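Local coordinates for Non-catalytic protein 1 (Piromyces equi, PDB 1WCU), which probably binds plant cell-wall polysaccharides such as mannan and cellulose, serving as a non-catalytic carbohydrate-binding module of family 29, at residues 84-89 with 114-119; 94-97 with 103-106. All coordinates share one frame; numbering follows the deposited sequence.

Contact 1: residues 84-89 with 114-119; sequences YDETEA and FDRIIV
The guanidinium group of Arg116 reaches over to the side chain of Glu86, presenting its edge to the carboxylate while its NH2 also lies 3.6 Å from Glu86 CB. The main bond runs from Arg116 NH2 to the anti lone pair of Glu86 OE1, 2.8 Å long, with that oxygen almost in the guanidinium plane. A second, weak bond from Arg116 NH1 to the same OE1 measures 3.2 Å, so both terminal nitrogens turn toward one oxygen, NH1 only weakly. The two flat groups stand 88° apart. Glu86 gets there with CG set between its backbone N and carbonyl carbon (chi1 68°), the chain beyond running out extended.

Along its NE/NH2 edge the guanidinium is held side-on by Asp115: Arg116 NE meets Asp115 OD1 at 2.8 Å, nearly straight at 174°, and Arg116 NH2 meets the syn lone pair of Asp115 OD2 at 3.1 Å. NH2 is thus shared by two carboxylates, and the paired grip should limit rotation of the group. Lys51 forms a further salt bridge to Asp115 OD2. A methionine in place of Arg116 would probably leave Glu86 without its cationic mate and the Asp115 carboxylate less firmly oriented.

Further along, the contact turns apolar: Ala89 CB touches Ile118 CD1 at 3.8 Å. Residues 85-88 make a type I turn, closed by Glu88 N to Asp85 O at 3.0 Å, and Gln79 NE2 bonds to Glu86 O. Asp115 and Arg116 both face Gln79, the signature of a classic beta bulge, here at the start of strand 116-121, where the loop joining strands 74-79 and 90-98 of the beta-sandwich meets it.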
ATOM      1  N   TYR A  84      -4.033  -6.928  18.017  1.00  7.08           N
ATOM      2  CA  TYR A  84      -3.926  -8.199  17.273  1.00  6.98           C
ATOM      3  C   TYR A  84      -2.496  -8.705  17.180  1.00  7.32           C
ATOM      4  O   TYR A  84      -1.543  -7.967  17.350  1.00  7.42           O
ATOM      5  CB  TYR A  84      -4.463  -8.025  15.843  1.00  8.16           C
ATOM      6  CG  TYR A  84      -5.948  -7.778  15.763  1.00  8.73           C
ATOM      7  CD1 TYR A  84      -6.453  -6.505  15.838  1.00 10.71           C
ATOM      8  CD2 TYR A  84      -6.847  -8.833  15.583  1.00  7.99           C
ATOM      9  CE1 TYR A  84      -7.829  -6.277  15.761  1.00 11.50           C
ATOM     10  CE2 TYR A  84      -8.198  -8.607  15.500  1.00  9.55           C
ATOM     11  CZ  TYR A  84      -8.680  -7.337  15.572  1.00 10.62           C
ATOM     12  OH  TYR A  84     -10.064  -7.152  15.474  1.00 14.02           O
ATOM     13  N   ASP A  85      -2.355  -9.978  16.841  1.00  7.72           N
ATOM     14  CA  ASP A  85      -1.090 -10.485  16.358  1.00  8.19           C
ATOM     15  C   ASP A  85      -0.683  -9.647  15.137  1.00  7.69           C
ATOM     16  O   ASP A  85      -1.512  -9.403  14.249  1.00  7.31           O
ATOM     17  CB  ASP A  85      -1.331 -11.932  15.941  1.00  9.35           C
ATOM     18  CG  ASP A  85      -0.200 -12.799  16.229  0.50 12.70           C
ATOM     19  OD1 ASP A  85      -0.585 -12.597  18.156  0.50  9.91           O
ATOM     20  OD2 ASP A  85       0.712 -12.613  15.382  0.50 15.79           O
ATOM     21  N   GLU A  86       0.590  -9.249  15.048  1.00  7.72           N
ATOM     22  CA  GLU A  86       1.014  -8.411  13.931  1.00  8.43           C
ATOM     23  C   GLU A  86       0.829  -9.079  12.577  1.00  8.08           C
ATOM     24  O   GLU A  86       0.669  -8.397  11.567  1.00  7.88           O
ATOM     25  CB  GLU A  86       2.456  -7.924  14.100  1.00  8.72           C
ATOM     26  CG  GLU A  86       3.490  -9.018  13.998  1.00  8.78           C
ATOM     27  CD  GLU A  86       4.911  -8.516  14.088  1.00 11.12           C
ATOM     28  OE1 GLU A  86       5.241  -7.448  13.547  1.00 12.57           O
ATOM     29  OE2 GLU A  86       5.716  -9.229  14.704  1.00 12.00           O
ATOM     30  N   THR A  87       0.844 -10.406  12.551  1.00  8.81           N
ATOM     31  CA  THR A  87       0.676 -11.161  11.300  1.00  8.95           C
ATOM     32  C   THR A  87      -0.747 -11.139  10.757  1.00  9.33           C
ATOM     33  O   THR A  87      -0.963 -11.415   9.574  1.00 10.56           O
ATOM     34  CB  THR A  87       1.078 -12.624  11.476  1.00  9.55           C
ATOM     35  OG1 THR A  87       0.352 -13.182  12.585  1.00 12.12           O
ATOM     36  CG2 THR A  87       2.560 -12.728  11.764  1.00 10.98           C
ATOM     37  N   GLU A  88      -1.749 -10.854  11.586  1.00  8.13           N
ATOM     38  CA  GLU A  88      -3.124 -10.863  11.085  1.00  8.19           C
ATOM     39  C   GLU A  88      -3.356  -9.658  10.177  1.00  8.41           C
ATOM     40  O   GLU A  88      -3.024  -8.526  10.523  1.00  8.97           O
ATOM     41  CB  GLU A  88      -4.163 -10.935  12.230  1.00  7.97           C
ATOM     42  CG  GLU A  88      -5.584 -11.188  11.714  1.00  8.13           C
ATOM     43  CD  GLU A  88      -6.559 -11.684  12.752  1.00  9.78           C
ATOM     44  OE1 GLU A  88      -6.175 -11.795  13.934  1.00 10.05           O
ATOM     45  OE2 GLU A  88      -7.714 -11.982  12.353  1.00 12.26           O
ATOM     46  N   ALA A  89      -3.895  -9.918   8.986  1.00  8.66           N
ATOM     47  CA  ALA A  89      -4.121  -8.870   7.994  1.00  8.69           C
ATOM     48  C   ALA A  89      -5.613  -8.654   7.747  1.00  9.49           C
ATOM     49  O   ALA A  89      -6.444  -9.583   7.891  1.00  9.99           O
ATOM     50  CB  ALA A  89      -3.420  -9.197   6.697  1.00  9.70           C
ATOM     51  N   PHE A 114      -2.795   0.901  12.714  1.00  6.52           N
ATOM     52  CA  PHE A 114      -1.958  -0.060  11.977  1.00  6.42           C
ATOM     53  C   PHE A 114      -0.607   0.511  11.570  1.00  6.60           C
ATOM     54  O   PHE A 114      -0.470   1.736  11.462  1.00  6.08           O
ATOM     55  CB  PHE A 114      -2.720  -0.546  10.718  1.00  6.90           C
ATOM     56  CG  PHE A 114      -2.869   0.518   9.664  1.00  6.03           C
ATOM     57  CD1 PHE A 114      -3.852   1.502   9.773  1.00  6.81           C
ATOM     58  CD2 PHE A 114      -1.978   0.593   8.600  1.00  6.10           C
ATOM     59  CE1 PHE A 114      -3.974   2.503   8.832  1.00  7.00           C
ATOM     60  CE2 PHE A 114      -2.084   1.595   7.645  1.00  6.92           C
ATOM     61  CZ  PHE A 114      -3.084   2.566   7.773  1.00  7.11           C
ATOM     62  N   ASP A 115       0.372  -0.369  11.343  1.00  6.29           N
ATOM     63  CA  ASP A 115       1.741   0.062  11.050  1.00  6.64           C
ATOM     64  C   ASP A 115       2.259  -0.375   9.673  1.00  6.04           C
ATOM     65  O   ASP A 115       3.393  -0.049   9.333  1.00  6.81           O
ATOM     66  CB  ASP A 115       2.726  -0.410  12.123  1.00  7.36           C
ATOM     67  CG  ASP A 115       3.000  -1.884  12.070  1.00  7.93           C
ATOM     68  OD1 ASP A 115       2.438  -2.538  11.183  1.00  8.37           O
ATOM     69  OD2 ASP A 115       3.785  -2.382  12.918  1.00  9.48           O
ATOM     70  N   ARG A 116       1.438  -1.083   8.897  1.00  6.74           N
ATOM     71  CA  ARG A 116       1.877  -1.678   7.621  1.00  6.59           C
ATOM     72  C   ARG A 116       0.753  -1.686   6.592  1.00  6.59           C
ATOM     73  O   ARG A 116      -0.382  -2.093   6.904  1.00  6.79           O
ATOM     74  CB  ARG A 116       2.360  -3.114   7.830  1.00  6.73           C
ATOM     75  CG  ARG A 116       3.843  -3.277   8.039  1.00  6.95           C
ATOM     76  CD  ARG A 116       4.188  -4.626   8.641  1.00  7.25           C
ATOM     77  NE  ARG A 116       3.933  -4.612  10.068  1.00  7.22           N
ATOM     78  CZ  ARG A 116       4.300  -5.548  10.926  1.00  7.37           C
ATOM     79  NH1 ARG A 116       4.790  -6.699  10.517  1.00  8.47           N
ATOM     80  NH2 ARG A 116       4.092  -5.338  12.206  1.00  8.60           N
ATOM     81  N   ILE A 117       1.103  -1.264   5.374  1.00  6.87           N
ATOM     82  CA  ILE A 117       0.237  -1.307   4.207  1.00  6.70           C
ATOM     83  C   ILE A 117       0.685  -2.461   3.301  1.00  6.32           C
ATOM     84  O   ILE A 117       1.807  -2.457   2.776  1.00  5.83           O
ATOM     85  CB  ILE A 117       0.304   0.023   3.412  1.00  6.30           C
ATOM     86  CG1 ILE A 117      -0.180   1.182   4.279  1.00  7.35           C
ATOM     87  CG2 ILE A 117      -0.537  -0.087   2.129  1.00  7.45           C
ATOM     88  CD1 ILE A 117       0.065   2.573   3.696  1.00  8.70           C
ATOM     89  N   ILE A 118      -0.210  -3.412   3.078  1.00  6.05           N
ATOM     90  CA  ILE A 118       0.053  -4.602   2.265  1.00  6.47           C
ATOM     91  C   ILE A 118      -0.552  -4.469   0.877  1.00  7.06           C
ATOM     92  O   ILE A 118      -1.690  -4.038   0.739  1.00  7.00           O
ATOM     93  CB  ILE A 118      -0.591  -5.842   2.932  1.00  6.64           C
ATOM     94  CG1 ILE A 118       0.141  -6.221   4.226  1.00  7.45           C
ATOM     95  CG2 ILE A 118      -0.616  -7.038   1.984  1.00  7.03           C
ATOM     96  CD1 ILE A 118      -0.703  -7.107   5.142  1.00  7.06           C
ATOM     97  N   VAL A 119       0.219  -4.823  -0.146  1.00  7.08           N
ATOM     98  CA  VAL A 119      -0.303  -4.987  -1.518  1.00  7.12           C
ATOM     99  C   VAL A 119       0.071  -6.407  -1.903  1.00  6.97           C
ATOM    100  O   VAL A 119       1.223  -6.794  -1.738  1.00  6.73           O
ATOM    101  CB  VAL A 119       0.281  -3.977  -2.521  1.00  7.27           C
ATOM    102  CG1 VAL A 119      -0.344  -4.142  -3.905  1.00  7.56           C
ATOM    103  CG2 VAL A 119       0.033  -2.553  -2.028  1.00  7.73           C
TER

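Contact 2: residues 94-97 with 103-106; sequences SFRS and EYKF
Tyr104 reaches from strand 101-109 to the backbone of Phe95 and Arg96 on strand 90-98, spanning the two antiparallel sheets of a beta-sandwich, consistent with the jelly-roll fold of this module family. The two strands follow one another in the chain yet belong to different sheets, and each lies at the border of its own.

The polar part gathers on the phenol oxygen. Arg96 N donates to Tyr104 OH over 3.0 Å with an N-H...O angle of 172°, close to straight. A water then links Tyr104 OH to Arg96 O, lying 2.7 Å from each of these two oxygens; it donates to the carbonyl and sits at the ring edge, in plane. One residue's amide and carbonyl are therefore both tied to a single hydroxyl, which should limit how far the ring can swing.

Nonpolar packing surrounds these bonds. Phe95 CB rests over one face of Tyr104 as a CH-pi contact, 4.1 Å from the ring centroid and displaced toward the rim, its closest ring atom being CZ at 3.7 Å. The Phe95 ring meanwhile turns away from Tyr104 and packs on Val76, leaving its CB to do the touching. The aliphatic part of Arg96 bends back at chi2 (72°), which brings CD within 3.5 Å of Tyr104 OH, with the guanidinium plane inclined 74° to the phenol ring.

Phe106, buried and in contact with Leu66 and Val76, adds an edge-on contact: its CE1 lies 3.5 Å from Ser94 O, near the plane of the ring.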
ATOM      1  N   SER A  94      -9.435  -3.719  -3.195  1.00 10.44           N
ATOM      2  CA  SER A  94      -8.859  -4.530  -4.262  1.00 10.46           C
ATOM      3  C   SER A  94      -8.374  -3.633  -5.375  1.00  9.97           C
ATOM      4  O   SER A  94      -8.876  -2.516  -5.523  1.00 11.40           O
ATOM      5  CB  SER A  94      -9.880  -5.509  -4.812  1.00 10.91           C
ATOM      6  OG  SER A  94     -10.965  -4.828  -5.382  1.00 14.64           O
ATOM      7  N   PHE A  95      -7.394  -4.111  -6.136  1.00  9.07           N
ATOM      8  CA  PHE A  95      -6.991  -3.440  -7.369  1.00  8.79           C
ATOM      9  C   PHE A  95      -7.211  -4.420  -8.506  1.00  8.61           C
ATOM     10  O   PHE A  95      -7.288  -5.628  -8.281  1.00  9.16           O
ATOM     11  CB  PHE A  95      -5.534  -2.923  -7.336  1.00  8.95           C
ATOM     12  CG  PHE A  95      -4.511  -3.994  -7.152  1.00  8.54           C
ATOM     13  CD1 PHE A  95      -4.163  -4.418  -5.876  1.00  9.17           C
ATOM     14  CD2 PHE A  95      -3.910  -4.604  -8.237  1.00 10.27           C
ATOM     15  CE1 PHE A  95      -3.245  -5.404  -5.696  1.00  9.04           C
ATOM     16  CE2 PHE A  95      -2.981  -5.605  -8.057  1.00  8.25           C
ATOM     17  CZ  PHE A  95      -2.638  -6.004  -6.781  1.00  8.82           C
ATOM     18  N   ARG A  96      -7.282  -3.879  -9.717  1.00  7.95           N
ATOM     19  CA  ARG A  96      -7.577  -4.686 -10.913  1.00  7.98           C
ATOM     20  C   ARG A  96      -6.614  -4.319 -12.043  1.00  7.94           C
ATOM     21  O   ARG A  96      -5.759  -3.458 -11.877  1.00  8.30           O
ATOM     22  CB  ARG A  96      -9.049  -4.555 -11.308  1.00  8.61           C
ATOM     23  CG  ARG A  96      -9.600  -3.142 -11.340  1.00  8.18           C
ATOM     24  CD  ARG A  96      -9.080  -2.324 -12.505  1.00  7.80           C
ATOM     25  NE  ARG A  96      -9.748  -1.012 -12.564  1.00  7.19           N
ATOM     26  CZ  ARG A  96      -9.646  -0.180 -13.597  1.00  8.67           C
ATOM     27  NH1 ARG A  96      -8.940  -0.519 -14.666  1.00  9.58           N
ATOM     28  NH2 ARG A  96     -10.281   0.992 -13.583  1.00  8.99           N
ATOM     29  N   SER A  97      -6.737  -4.967 -13.194  1.00  8.19           N
ATOM     30  CA  SER A  97      -5.797  -4.713 -14.292  1.00  8.95           C
ATOM     31  C   SER A  97      -6.072  -3.350 -14.904  1.00  9.07           C
ATOM     32  O   SER A  97      -7.232  -2.937 -15.065  1.00  9.19           O
ATOM     33  CB  SER A  97      -5.839  -5.828 -15.372  1.00 10.11           C
ATOM     34  OG  SER A  97      -5.726  -7.067 -14.688  0.50  9.26           O
ATOM     35  N   GLU A 103      -5.943   5.424 -10.129  1.00  9.00           N
ATOM     36  CA  GLU A 103      -6.024   5.858  -8.749  1.00  9.93           C
ATOM     37  C   GLU A 103      -6.986   4.992  -7.958  1.00  9.24           C
ATOM     38  O   GLU A 103      -8.074   4.643  -8.455  1.00 10.17           O
ATOM     39  CB  GLU A 103      -6.551   7.300  -8.661  1.00 10.28           C
ATOM     40  CG  GLU A 103      -5.760   8.334  -9.442  1.00 12.48           C
ATOM     41  CD  GLU A 103      -6.301   9.740  -9.224  1.00 14.56           C
ATOM     42  OE1 GLU A 103      -7.207  10.157  -9.980  1.00 18.80           O
ATOM     43  OE2 GLU A 103      -5.813  10.428  -8.323  1.00 17.11           O
ATOM     44  N   TYR A 104      -6.603   4.680  -6.721  1.00  8.35           N
ATOM     45  CA  TYR A 104      -7.457   4.008  -5.768  1.00  8.86           C
ATOM     46  C   TYR A 104      -7.401   4.734  -4.426  1.00  8.83           C
ATOM     47  O   TYR A 104      -6.324   5.194  -4.011  1.00  8.36           O
ATOM     48  CB  TYR A 104      -6.968   2.579  -5.543  1.00  8.68           C
ATOM     49  CG  TYR A 104      -7.008   1.664  -6.758  1.00  7.94           C
ATOM     50  CD1 TYR A 104      -5.959   1.624  -7.672  1.00  8.22           C
ATOM     51  CD2 TYR A 104      -8.091   0.820  -6.983  1.00  8.25           C
ATOM     52  CE1 TYR A 104      -6.001   0.795  -8.785  1.00  8.53           C
ATOM     53  CE2 TYR A 104      -8.126  -0.019  -8.086  1.00  7.30           C
ATOM     54  CZ  TYR A 104      -7.080  -0.024  -8.982  1.00  8.64           C
ATOM     55  OH  TYR A 104      -7.090  -0.886 -10.070  1.00  8.76           O
ATOM     56  N   LYS A 105      -8.539   4.789  -3.746  1.00  9.17           N
ATOM     57  CA  LYS A 105      -8.640   5.261  -2.364  1.00 10.46           C
ATOM     58  C   LYS A 105      -9.383   4.213  -1.557  1.00 10.75           C
ATOM     59  O   LYS A 105     -10.480   3.812  -1.942  1.00 11.71           O
ATOM     60  CB  LYS A 105      -9.441   6.557  -2.280  1.00 11.14           C
ATOM     61  CG  LYS A 105      -8.702   7.771  -2.750  1.00 13.01           C
ATOM     62  CD  LYS A 105      -9.409   9.066  -2.367  1.00 13.93           C
ATOM     63  CE  LYS A 105     -10.797   9.187  -2.984  1.00 14.87           C
ATOM     64  NZ  LYS A 105     -11.394  10.551  -2.818  1.00 16.05           N
ATOM     65  N   PHE A 106      -8.797   3.777  -0.445  1.00  9.66           N
ATOM     66  CA  PHE A 106      -9.373   2.735   0.414  1.00 10.32           C
ATOM     67  C   PHE A 106      -9.589   3.281   1.821  1.00 10.35           C
ATOM     68  O   PHE A 106      -8.670   3.797   2.436  1.00  9.47           O
ATOM     69  CB  PHE A 106      -8.492   1.492   0.480  1.00 11.59           C
ATOM     70  CG  PHE A 106      -8.108   0.931  -0.875  1.00 10.97           C
ATOM     71  CD1 PHE A 106      -9.068   0.407  -1.712  1.00 13.25           C
ATOM     72  CD2 PHE A 106      -6.801   0.956  -1.297  1.00 12.81           C
ATOM     73  CE1 PHE A 106      -8.718  -0.112  -2.956  1.00 13.88           C
ATOM     74  CE2 PHE A 106      -6.453   0.444  -2.532  1.00 14.40           C
ATOM     75  CZ  PHE A 106      -7.410  -0.098  -3.345  1.00 13.27           C
TER
HETATM   76  O   HOH W   1      -4.785  -0.978 -11.508  1.00  9.43           O

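Overall arrangement
Both contacts involve the five-stranded sheet, but at different places. Contact 1 ties the loop after strand 74-79 to the start of strand 116-121, an inner strand of that sheet, whereas contact 2 ties its outermost strand 90-98 to strand 101-109 of the opposing sheet. Each is partly buried, with exposed Glu86 paired to buried Arg116 in one and exposed Arg96 against partly exposed Tyr104 in the other, where Phe95 and Phe106 are buried. Charge dominates contact 1, where a salt-bridge network ties the loop to the strand; contact 2 rests on aromatic surfaces and a phenol bonded to backbone. Their centres lie about 18 Å apart, joined where Val119 CG1 packs 3.6 Å from Phe95 CE1.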